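Local coordinates for protein alcohol dehydrogenase, zinc-containing (Thermotoga maritima, PDB 1VJ0) that probably works as a zinc-dependent alcohol dehydrogenase of the medium-chain family, carrying one zinc in its presumed active site and another in a four-cysteine lobe, at residues L75-A80 with W106-T111; C115-V120 with P124-N129; K131-N136 with V154-T159. One frame throughout, in Å; residues are numbered along the deposited sequence.

Contact 1 of 3, residues L75-A80 with W106-T111; sequences LGHEGA and WNRGIT
W106 lays the outer part of its six-membered ring against the backbone of G79: CH2 of W106 stands 3.6 Å from C of G79, and that carbon sits over one face of the indole. G79 can come this close because it has no side chain; a CB built on its backbone would fall only 2.8 Å from W106 CZ2. The other dense spot is between H77 and R108. The R108 chain runs extended from CG to NE alongside the imidazole, both groups pointing the same way, and R108 CD meets H77 CD2 at 3.6 Å. With CG of R108 set between the backbone N and the carbonyl carbon (chi1 68°), the arm leaves along the histidine, its guanidinium plane turned 57° from the ring. The carbonyl O of H77 presses on R108 CB at 3.3 Å.

Between these two spots the fit is looser and water mediates. The strands of A80 and W106 are antiparallel neighbours further along, but here water 2 bridges them, taking the N-H of G79 at 3.3 Å from its N while giving a hydrogen to W106 O, 2.9 Å from the water oxygen. This water also lies over the indole, toward its rim. Water 1 joins W106 NE1 to H77 O, though both of its bonds are weak.

H77 and E78 bind a zinc ion together with C55 and C178, and the NE of R108 hydrogen-bonds an unidentified bound molecule. The chemistry is therefore divided: carbon contacts set H77 against R108 and G79 against W106, and two waters bridge H77 O and the G79 N-H to W106, while the polar ends of H77 and R108 turn to the zinc and to that molecule, probably from the crystallisation liquor, which may mark a pocket beside the metal.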
loop_
_atom_site.group_PDB
_atom_site.type_symbol
_atom_site.label_atom_id
_atom_site.label_comp_id
_atom_site.label_asym_id
_atom_site.label_seq_id
_atom_site.Cartn_x
_atom_site.Cartn_y
_atom_site.Cartn_z
ATOM N N LEU A 75 -33.620 11.973 -16.686
ATOM C CA LEU A 75 -32.195 12.146 -16.541
ATOM C C LEU A 75 -31.914 12.821 -15.219
ATOM O O LEU A 75 -32.860 13.212 -14.490
ATOM C CB LEU A 75 -31.617 12.961 -17.696
ATOM C CG LEU A 75 -31.705 12.351 -19.085
ATOM C CD1 LEU A 75 -31.398 13.413 -20.115
ATOM C CD2 LEU A 75 -30.781 11.186 -19.222
ATOM N N GLY A 76 -30.612 12.962 -14.933
ATOM C CA GLY A 76 -30.137 13.687 -13.760
ATOM C C GLY A 76 -29.621 12.695 -12.744
ATOM O O GLY A 76 -30.410 12.024 -12.100
ATOM N N HIS A 77 -28.306 12.599 -12.609
ATOM C CA HIS A 77 -27.683 11.670 -11.656
ATOM C C HIS A 77 -26.910 12.392 -10.537
ATOM O O HIS A 77 -26.167 11.765 -9.760
ATOM C CB HIS A 77 -26.787 10.697 -12.424
ATOM C CG HIS A 77 -25.748 11.363 -13.266
ATOM N ND1 HIS A 77 -25.958 11.693 -14.590
ATOM C CD2 HIS A 77 -24.477 11.745 -12.975
ATOM C CE1 HIS A 77 -24.869 12.277 -15.072
ATOM N NE2 HIS A 77 -23.959 12.323 -14.109
ATOM N N GLU A 78 -27.063 13.715 -10.483
ATOM C CA GLU A 78 -26.420 14.560 -9.486
ATOM C C GLU A 78 -27.560 15.287 -8.716
ATOM O O GLU A 78 -28.209 16.205 -9.257
ATOM C CB GLU A 78 -25.555 15.620 -10.211
ATOM C CG GLU A 78 -24.329 15.088 -10.986
ATOM C CD GLU A 78 -23.658 16.118 -11.924
ATOM O OE1 GLU A 78 -23.533 17.342 -11.652
ATOM O OE2 GLU A 78 -23.246 15.696 -12.977
ATOM N N GLY A 79 -27.754 14.917 -7.450
ATOM C CA GLY A 79 -28.839 15.413 -6.657
ATOM C C GLY A 79 -28.606 15.614 -5.166
ATOM O O GLY A 79 -27.767 14.956 -4.538
ATOM N N ALA A 80 -29.327 16.578 -4.621
ATOM C CA ALA A 80 -29.429 16.770 -3.167
ATOM C C ALA A 80 -30.849 17.108 -2.885
ATOM O O ALA A 80 -31.521 17.744 -3.702
ATOM C CB ALA A 80 -28.517 17.869 -2.699
ATOM N N TRP A 106 -26.597 11.596 -1.745
ATOM C CA TRP A 106 -26.510 10.174 -1.915
ATOM C C TRP A 106 -25.620 9.798 -3.070
ATOM O O TRP A 106 -25.388 10.574 -4.021
ATOM C CB TRP A 106 -27.914 9.545 -2.120
ATOM C CG TRP A 106 -28.664 10.086 -3.302
ATOM C CD1 TRP A 106 -28.673 9.563 -4.570
ATOM C CD2 TRP A 106 -29.520 11.247 -3.353
ATOM N NE1 TRP A 106 -29.463 10.324 -5.389
ATOM C CE2 TRP A 106 -29.987 11.368 -4.677
ATOM C CE3 TRP A 106 -29.925 12.190 -2.420
ATOM C CZ2 TRP A 106 -30.840 12.392 -5.084
ATOM C CZ3 TRP A 106 -30.766 13.222 -2.827
ATOM C CH2 TRP A 106 -31.215 13.310 -4.154
ATOM N N ASN A 107 -25.120 8.583 -2.991
ATOM C CA ASN A 107 -24.342 8.011 -4.109
ATOM C C ASN A 107 -25.333 7.623 -5.237
ATOM O O ASN A 107 -26.287 6.857 -5.031
ATOM C CB ASN A 107 -23.522 6.782 -3.597
ATOM C CG ASN A 107 -22.586 6.173 -4.644
ATOM O OD1 ASN A 107 -22.643 6.495 -5.846
ATOM N ND2 ASN A 107 -21.697 5.277 -4.174
ATOM N N ARG A 108 -25.079 8.121 -6.442
ATOM C CA ARG A 108 -25.940 7.828 -7.597
ATOM C C ARG A 108 -25.995 6.362 -7.984
ATOM O O ARG A 108 -26.967 5.906 -8.578
ATOM C CB ARG A 108 -25.448 8.659 -8.799
ATOM C CG ARG A 108 -24.102 8.270 -9.372
ATOM C CD ARG A 108 -23.817 9.056 -10.634
ATOM N NE ARG A 108 -22.575 8.668 -11.259
ATOM C CZ ARG A 108 -21.382 9.054 -10.826
ATOM N NH1 ARG A 108 -21.279 9.837 -9.805
ATOM N NH2 ARG A 108 -20.278 8.643 -11.425
ATOM N N GLY A 109 -24.947 5.612 -7.635
ATOM C CA GLY A 109 -24.800 4.239 -8.096
ATOM C C GLY A 109 -25.040 3.231 -7.004
ATOM O O GLY A 109 -24.613 3.422 -5.854
ATOM N N ILE A 110 -25.767 2.173 -7.341
ATOM C CA ILE A 110 -26.025 1.073 -6.406
ATOM C C ILE A 110 -25.404 -0.157 -7.058
ATOM O O ILE A 110 -25.588 -0.378 -8.256
ATOM C CB ILE A 110 -27.522 0.847 -6.229
ATOM C CG1 ILE A 110 -28.171 2.047 -5.490
ATOM C CG2 ILE A 110 -27.804 -0.506 -5.502
ATOM C CD1 ILE A 110 -29.671 1.859 -5.334
ATOM N N THR A 111 -24.612 -0.871 -6.290
ATOM C CA THR A 111 -23.933 -2.067 -6.771
ATOM C C THR A 111 -24.610 -3.267 -6.132
ATOM O O THR A 111 -25.386 -3.104 -5.212
ATOM C CB THR A 111 -22.391 -2.001 -6.437
ATOM O OG1 THR A 111 -22.154 -1.951 -5.023
ATOM C CG2 THR A 111 -21.801 -0.705 -6.981
HETATM O O HOH W 1 -28.319 10.636 -7.941
HETATM O O HOH W 2 -26.772 12.157 -6.004
#

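Contact 2 of 3, residues C115-V120 with P124-N129; sequences CYWCKV and PYLCPN. With ZN (zinc ion), chain E.
W117 rises from the short helix 116-119 against L126 and P128, inside the four-cysteine zinc lobe familiar from zinc-containing alcohol dehydrogenases. Its CB lies near the backbone between L126 and C127, and with CG anti to the carbonyl carbon (chi1 -70°) the indole swings across the second segment. CG and CD1 come next, under L126: the leucine CB sits over the face of the five-membered ring, 3.6 Å from W117 CD1, in a CH-pi contact, and CD1 of L126 lies by W117 CD1 and NE1. The carbonyl O of L126 covers that same face nearer the rim, and CD2 of Y116 lies over the opposite one. On the benzene side W117 CE3 touches P128 CD at 3.6 Å, and CZ3 meets P128 CG at 3.9 Å. At the far end of the pyrrole side, NE1 hydrogen-bonds O of R290 of a third subunit, tying the lobe to a neighbouring subunit. An alanine here removes the indole, and would probably leave L126 and P128 without their cover and the R290 carbonyl of the third subunit without its donor.

Behind the indole, both segments grip the zinc ion. It is bound by C115 SG at 2.4 Å, C118 SG at 2.3 Å and C127 SG at 2.4 Å, and C112 completes the set. Within the two segments, C115 SG and C127 SG also accept backbone N-H groups, which probably eases their negative charge. C115, at the N-cap, takes the N-H of C118 with SG to N at 3.4 Å, nearly straight at 170°; C127 SG receives the N-H of N129, 3.3 Å from its nitrogen.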
loop_
_atom_site.group_PDB
_atom_site.type_symbol
_atom_site.label_atom_id
_atom_site.label_comp_id
_atom_site.label_asym_id
_atom_site.label_seq_id
_atom_site.Cartn_x
_atom_site.Cartn_y
_atom_site.Cartn_z
ATOM N N CYS A 115 -21.007 -9.730 -6.175
ATOM C CA CYS A 115 -20.127 -10.217 -7.206
ATOM C C CYS A 115 -18.665 -10.175 -6.770
ATOM O O CYS A 115 -18.325 -9.701 -5.670
ATOM C CB CYS A 115 -20.320 -9.413 -8.483
ATOM S SG CYS A 115 -19.690 -7.761 -8.339
ATOM N N TYR A 116 -17.807 -10.662 -7.645
ATOM C CA TYR A 116 -16.365 -10.652 -7.446
ATOM C C TYR A 116 -15.863 -9.262 -7.084
ATOM O O TYR A 116 -15.033 -9.103 -6.196
ATOM C CB TYR A 116 -15.641 -11.128 -8.696
ATOM C CG TYR A 116 -14.118 -11.082 -8.636
ATOM C CD1 TYR A 116 -13.380 -12.130 -8.074
ATOM C CD2 TYR A 116 -13.432 -9.980 -9.081
ATOM C CE1 TYR A 116 -12.008 -12.078 -8.004
ATOM C CE2 TYR A 116 -12.075 -9.912 -9.004
ATOM C CZ TYR A 116 -11.352 -10.948 -8.486
ATOM O OH TYR A 116 -9.959 -10.867 -8.482
ATOM N N TRP A 117 -16.336 -8.255 -7.810
ATOM C CA TRP A 117 -15.819 -6.923 -7.593
ATOM C C TRP A 117 -16.318 -6.316 -6.297
ATOM O O TRP A 117 -15.524 -5.644 -5.598
ATOM C CB TRP A 117 -16.083 -6.013 -8.783
ATOM C CG TRP A 117 -15.282 -6.361 -9.993
ATOM C CD1 TRP A 117 -14.011 -5.963 -10.294
ATOM C CD2 TRP A 117 -15.692 -7.206 -11.071
ATOM N NE1 TRP A 117 -13.621 -6.490 -11.504
ATOM C CE2 TRP A 117 -14.632 -7.239 -12.012
ATOM C CE3 TRP A 117 -16.871 -7.926 -11.359
ATOM C CZ2 TRP A 117 -14.690 -7.995 -13.188
ATOM C CZ3 TRP A 117 -16.916 -8.686 -12.547
ATOM C CH2 TRP A 117 -15.857 -8.673 -13.442
ATOM N N CYS A 118 -17.605 -6.487 -5.999
ATOM C CA CYS A 118 -18.168 -5.987 -4.763
ATOM C C CYS A 118 -17.594 -6.739 -3.541
ATOM O O CYS A 118 -17.379 -6.145 -2.514
ATOM C CB CYS A 118 -19.663 -6.131 -4.758
ATOM S SG CYS A 118 -20.568 -5.064 -5.947
ATOM N N LYS A 119 -17.351 -8.041 -3.649
ATOM C CA LYS A 119 -17.043 -8.855 -2.448
ATOM C C LYS A 119 -15.619 -9.392 -2.329
ATOM O O LYS A 119 -15.187 -9.694 -1.227
ATOM C CB LYS A 119 -18.030 -10.017 -2.301
ATOM C CG LYS A 119 -19.407 -9.577 -1.751
ATOM C CD LYS A 119 -19.278 -9.355 -0.215
ATOM C CE LYS A 119 -20.585 -9.013 0.473
ATOM N NZ LYS A 119 -21.692 -9.992 0.195
ATOM N N VAL A 120 -14.901 -9.549 -3.430
ATOM C CA VAL A 120 -13.613 -10.198 -3.370
ATOM C C VAL A 120 -12.536 -9.173 -3.581
ATOM O O VAL A 120 -11.665 -9.027 -2.729
ATOM C CB VAL A 120 -13.474 -11.345 -4.350
ATOM C CG1 VAL A 120 -12.096 -11.951 -4.263
ATOM C CG2 VAL A 120 -14.539 -12.460 -4.102
ATOM N N PRO A 124 -16.131 -1.879 -5.943
ATOM C CA PRO A 124 -17.540 -1.810 -6.303
ATOM C C PRO A 124 -17.867 -0.913 -7.489
ATOM O O PRO A 124 -18.883 -1.150 -8.160
ATOM C CB PRO A 124 -18.226 -1.277 -5.036
ATOM C CG PRO A 124 -17.168 -1.024 -4.044
ATOM C CD PRO A 124 -15.883 -1.380 -4.583
ATOM N N TYR A 125 -17.017 0.071 -7.762
ATOM C CA TYR A 125 -17.184 0.936 -8.955
ATOM C C TYR A 125 -17.118 0.069 -10.209
ATOM O O TYR A 125 -17.606 0.463 -11.294
ATOM C CB TYR A 125 -16.137 2.100 -8.960
ATOM C CG TYR A 125 -14.764 1.707 -8.508
ATOM C CD1 TYR A 125 -14.402 1.718 -7.156
ATOM C CD2 TYR A 125 -13.837 1.242 -9.419
ATOM C CE1 TYR A 125 -13.157 1.266 -6.753
ATOM C CE2 TYR A 125 -12.590 0.813 -9.028
ATOM C CZ TYR A 125 -12.268 0.801 -7.700
ATOM O OH TYR A 125 -11.010 0.330 -7.392
ATOM N N LEU A 126 -16.505 -1.121 -10.108
ATOM C CA LEU A 126 -16.428 -2.050 -11.268
ATOM C C LEU A 126 -17.550 -3.123 -11.364
ATOM O O LEU A 126 -17.531 -3.989 -12.240
ATOM C CB LEU A 126 -15.055 -2.736 -11.361
ATOM C CG LEU A 126 -13.840 -1.815 -11.378
ATOM C CD1 LEU A 126 -12.512 -2.547 -11.383
ATOM C CD2 LEU A 126 -13.955 -0.863 -12.516
ATOM N N CYS A 127 -18.531 -3.040 -10.496
ATOM C CA CYS A 127 -19.611 -4.016 -10.458
ATOM C C CYS A 127 -20.317 -3.994 -11.828
ATOM O O CYS A 127 -20.671 -2.943 -12.327
ATOM C CB CYS A 127 -20.571 -3.620 -9.363
ATOM S SG CYS A 127 -22.099 -4.593 -9.338
ATOM N N PRO A 128 -20.466 -5.133 -12.478
ATOM C CA PRO A 128 -21.159 -5.149 -13.768
ATOM C C PRO A 128 -22.685 -4.909 -13.653
ATOM O O PRO A 128 -23.348 -4.809 -14.665
ATOM C CB PRO A 128 -20.871 -6.559 -14.301
ATOM C CG PRO A 128 -20.605 -7.406 -13.046
ATOM C CD PRO A 128 -20.037 -6.461 -12.039
ATOM N N ASN A 129 -23.235 -4.868 -12.441
ATOM C CA ASN A 129 -24.678 -4.798 -12.249
ATOM C C ASN A 129 -25.023 -3.453 -11.660
ATOM O O ASN A 129 -26.036 -3.308 -11.003
ATOM C CB ASN A 129 -25.124 -5.893 -11.270
ATOM C CG ASN A 129 -24.770 -7.310 -11.745
ATOM O OD1 ASN A 129 -25.165 -7.704 -12.823
ATOM N ND2 ASN A 129 -24.045 -8.089 -10.903
HETATM ZN ZN ZN E . -21.404 -6.256 -7.762
#

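Contact 3 of 3, residues K131-N136 with V154-T159; sequences KVYGIN and VLDPET
Y133 reaches across to the turn after strand 152-155 and does most of the work with one hydroxyl. The OH of Y133 donates to OG1 of T159 at 2.7 Å, and it accepts the backbone N-H of D156, whose N is 3.0 Å away with an angle of 152° at the hydrogen. Both partners lie at the edge of the phenol ring, near its plane. T159 OG1 passes the chain on by giving its own hydrogen to D156 O, 2.8 Å away. That carbonyl also takes the N-H of T159, closing the type I turn from D156 to T159, so the threonine hydroxyl accepts from the tyrosine and donates back into its own turn. With OG1 anti to the carbonyl carbon (chi1 -52°), T159 can reach both at once.

The phenol is held on a face as well: CD2 of L155 sits over it in a CH-pi contact, 4.1 Å from the centroid of the Y133 ring, the two side chains crossing at about a right angle. The carboxylate of D156 is used outside the contact, in a salt bridge to R137, and K90 NZ donates to the carbonyl oxygens of P157 and T159.

The segment that carries Y133 has its own internal bonds. N136 OD1 accepts the N-H of V132 almost straight, at 176° and 2.8 Å from the nitrogen, while its ND2 donates to R130 O; the carbonyl of V132 in turn takes both I135 N and N136 N.

Around the contact, within the GroES-like domain of the enzyme, I110 of strand 109-110 packs on Y133, D156 and T159. I104 and W106 of strand 103-106 back L155, which also touches V47 of strand 45-54, the antiparallel neighbour of strand 152-155.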
loop_
_atom_site.group_PDB
_atom_site.type_symbol
_atom_site.label_atom_id
_atom_site.label_comp_id
_atom_site.label_asym_id
_atom_site.label_seq_id
_atom_site.Cartn_x
_atom_site.Cartn_y
_atom_site.Cartn_z
ATOM N N LYS A 131 -26.340 0.118 -10.961
ATOM C CA LYS A 131 -27.605 0.769 -11.292
ATOM C C LYS A 131 -27.464 2.248 -10.904
ATOM O O LYS A 131 -27.142 2.551 -9.742
ATOM C CB LYS A 131 -28.743 0.174 -10.458
ATOM C CG LYS A 131 -29.141 -1.220 -10.835
ATOM C CD LYS A 131 -30.355 -1.649 -10.018
ATOM N N VAL A 132 -27.682 3.146 -11.848
ATOM C CA VAL A 132 -27.385 4.584 -11.655
ATOM C C VAL A 132 -28.629 5.404 -11.981
ATOM O O VAL A 132 -29.159 5.299 -13.091
ATOM C CB VAL A 132 -26.186 5.041 -12.536
ATOM C CG1 VAL A 132 -25.789 6.484 -12.282
ATOM C CG2 VAL A 132 -24.971 4.134 -12.281
ATOM N N TYR A 133 -29.095 6.172 -10.983
ATOM C CA TYR A 133 -30.152 7.175 -11.153
ATOM C C TYR A 133 -29.837 8.061 -12.331
ATOM O O TYR A 133 -28.691 8.467 -12.525
ATOM C CB TYR A 133 -30.360 8.038 -9.880
ATOM C CG TYR A 133 -30.772 7.197 -8.677
ATOM C CD1 TYR A 133 -32.018 6.594 -8.618
ATOM C CD2 TYR A 133 -29.879 6.964 -7.635
ATOM C CE1 TYR A 133 -32.389 5.750 -7.554
ATOM C CE2 TYR A 133 -30.264 6.182 -6.547
ATOM C CZ TYR A 133 -31.504 5.570 -6.507
ATOM O OH TYR A 133 -31.850 4.784 -5.441
ATOM N N GLY A 134 -30.843 8.250 -13.170
ATOM C CA GLY A 134 -30.767 9.170 -14.299
ATOM C C GLY A 134 -29.923 8.713 -15.480
ATOM O O GLY A 134 -29.766 9.492 -16.435
ATOM N N ILE A 135 -29.396 7.474 -15.442
ATOM C CA ILE A 135 -28.547 6.912 -16.514
ATOM C C ILE A 135 -29.113 5.593 -17.089
ATOM O O ILE A 135 -29.443 5.515 -18.285
ATOM C CB ILE A 135 -27.066 6.774 -16.040
ATOM C CG1 ILE A 135 -26.549 8.146 -15.574
ATOM C CG2 ILE A 135 -26.162 6.215 -17.163
ATOM C CD1 ILE A 135 -25.060 8.256 -15.476
ATOM N N ASN A 136 -29.255 4.564 -16.260
ATOM C CA ASN A 136 -29.725 3.262 -16.781
ATOM C C ASN A 136 -30.990 2.780 -16.082
ATOM O O ASN A 136 -31.331 1.617 -16.129
ATOM C CB ASN A 136 -28.599 2.196 -16.753
ATOM C CG ASN A 136 -28.088 1.851 -15.349
ATOM O OD1 ASN A 136 -28.635 2.261 -14.315
ATOM N ND2 ASN A 136 -27.005 1.048 -15.321
ATOM N N VAL A 154 -37.421 8.719 -5.959
ATOM C CA VAL A 154 -37.565 7.606 -5.046
ATOM C C VAL A 154 -36.240 6.858 -4.988
ATOM O O VAL A 154 -35.767 6.350 -6.008
ATOM C CB VAL A 154 -38.658 6.633 -5.516
ATOM C CG1 VAL A 154 -38.756 5.431 -4.572
ATOM C CG2 VAL A 154 -40.011 7.375 -5.627
ATOM N N LEU A 155 -35.626 6.810 -3.811
ATOM C CA LEU A 155 -34.332 6.145 -3.621
ATOM C C LEU A 155 -34.599 4.748 -3.044
ATOM O O LEU A 155 -35.385 4.582 -2.102
ATOM C CB LEU A 155 -33.437 6.953 -2.654
ATOM C CG LEU A 155 -33.077 8.391 -2.971
ATOM C CD1 LEU A 155 -32.104 8.847 -1.923
ATOM C CD2 LEU A 155 -32.453 8.534 -4.328
ATOM N N ASP A 156 -33.988 3.733 -3.635
ATOM C CA ASP A 156 -34.068 2.362 -3.126
ATOM C C ASP A 156 -33.399 2.249 -1.747
ATOM O O ASP A 156 -32.505 3.004 -1.449
ATOM C CB ASP A 156 -33.295 1.418 -4.035
ATOM C CG ASP A 156 -34.006 1.073 -5.338
ATOM O OD1 ASP A 156 -35.207 0.730 -5.350
ATOM O OD2 ASP A 156 -33.389 1.082 -6.421
ATOM N N PRO A 157 -33.757 1.237 -0.952
ATOM C CA PRO A 157 -33.160 1.048 0.380
ATOM C C PRO A 157 -31.671 0.837 0.319
ATOM O O PRO A 157 -30.958 1.171 1.253
ATOM C CB PRO A 157 -33.906 -0.186 0.942
ATOM C CG PRO A 157 -34.535 -0.877 -0.242
ATOM C CD PRO A 157 -34.789 0.226 -1.237
ATOM N N GLU A 158 -31.186 0.311 -0.792
ATOM C CA GLU A 158 -29.768 0.011 -0.954
ATOM C C GLU A 158 -28.920 1.257 -1.213
ATOM O O GLU A 158 -27.696 1.173 -1.215
ATOM C CB GLU A 158 -29.575 -0.959 -2.117
ATOM C CG GLU A 158 -30.174 -2.314 -1.857
ATOM C CD GLU A 158 -31.622 -2.422 -2.253
ATOM O OE1 GLU A 158 -32.192 -1.452 -2.764
ATOM O OE2 GLU A 158 -32.188 -3.504 -2.036
ATOM N N THR A 159 -29.552 2.389 -1.506
ATOM C CA THR A 159 -28.819 3.611 -1.709
ATOM C C THR A 159 -27.966 4.032 -0.473
ATOM O O THR A 159 -28.451 4.105 0.690
ATOM C CB THR A 159 -29.795 4.779 -1.976
ATOM O OG1 THR A 159 -30.713 4.448 -3.025
ATOM C CG2 THR A 159 -29.036 6.024 -2.430
#

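Contacts 1 and 3 are nearly one cluster, with centres about 6 Å apart. Strands 109-110 and 131-132 pair between them, I110 N lying 2.8 Å from K131 O in a probable hydrogen bond, and R108 O similarly faces Y133 N at 3.2 Å. The side chain of Y133 is about 5 Å from that of H77, a ligand of the presumably catalytic zinc, so Y133 lies behind a metal ligand and does not itself reach the zinc. Contact 2, whose centre is about 18 Å from that of contact 1, holds the other zinc. T111 joins the two, its CB 3.6 Å from C118 SG. Segments 124-129 and 131-136 nearly adjoin in sequence, leading from the zinc lobe into contact 3.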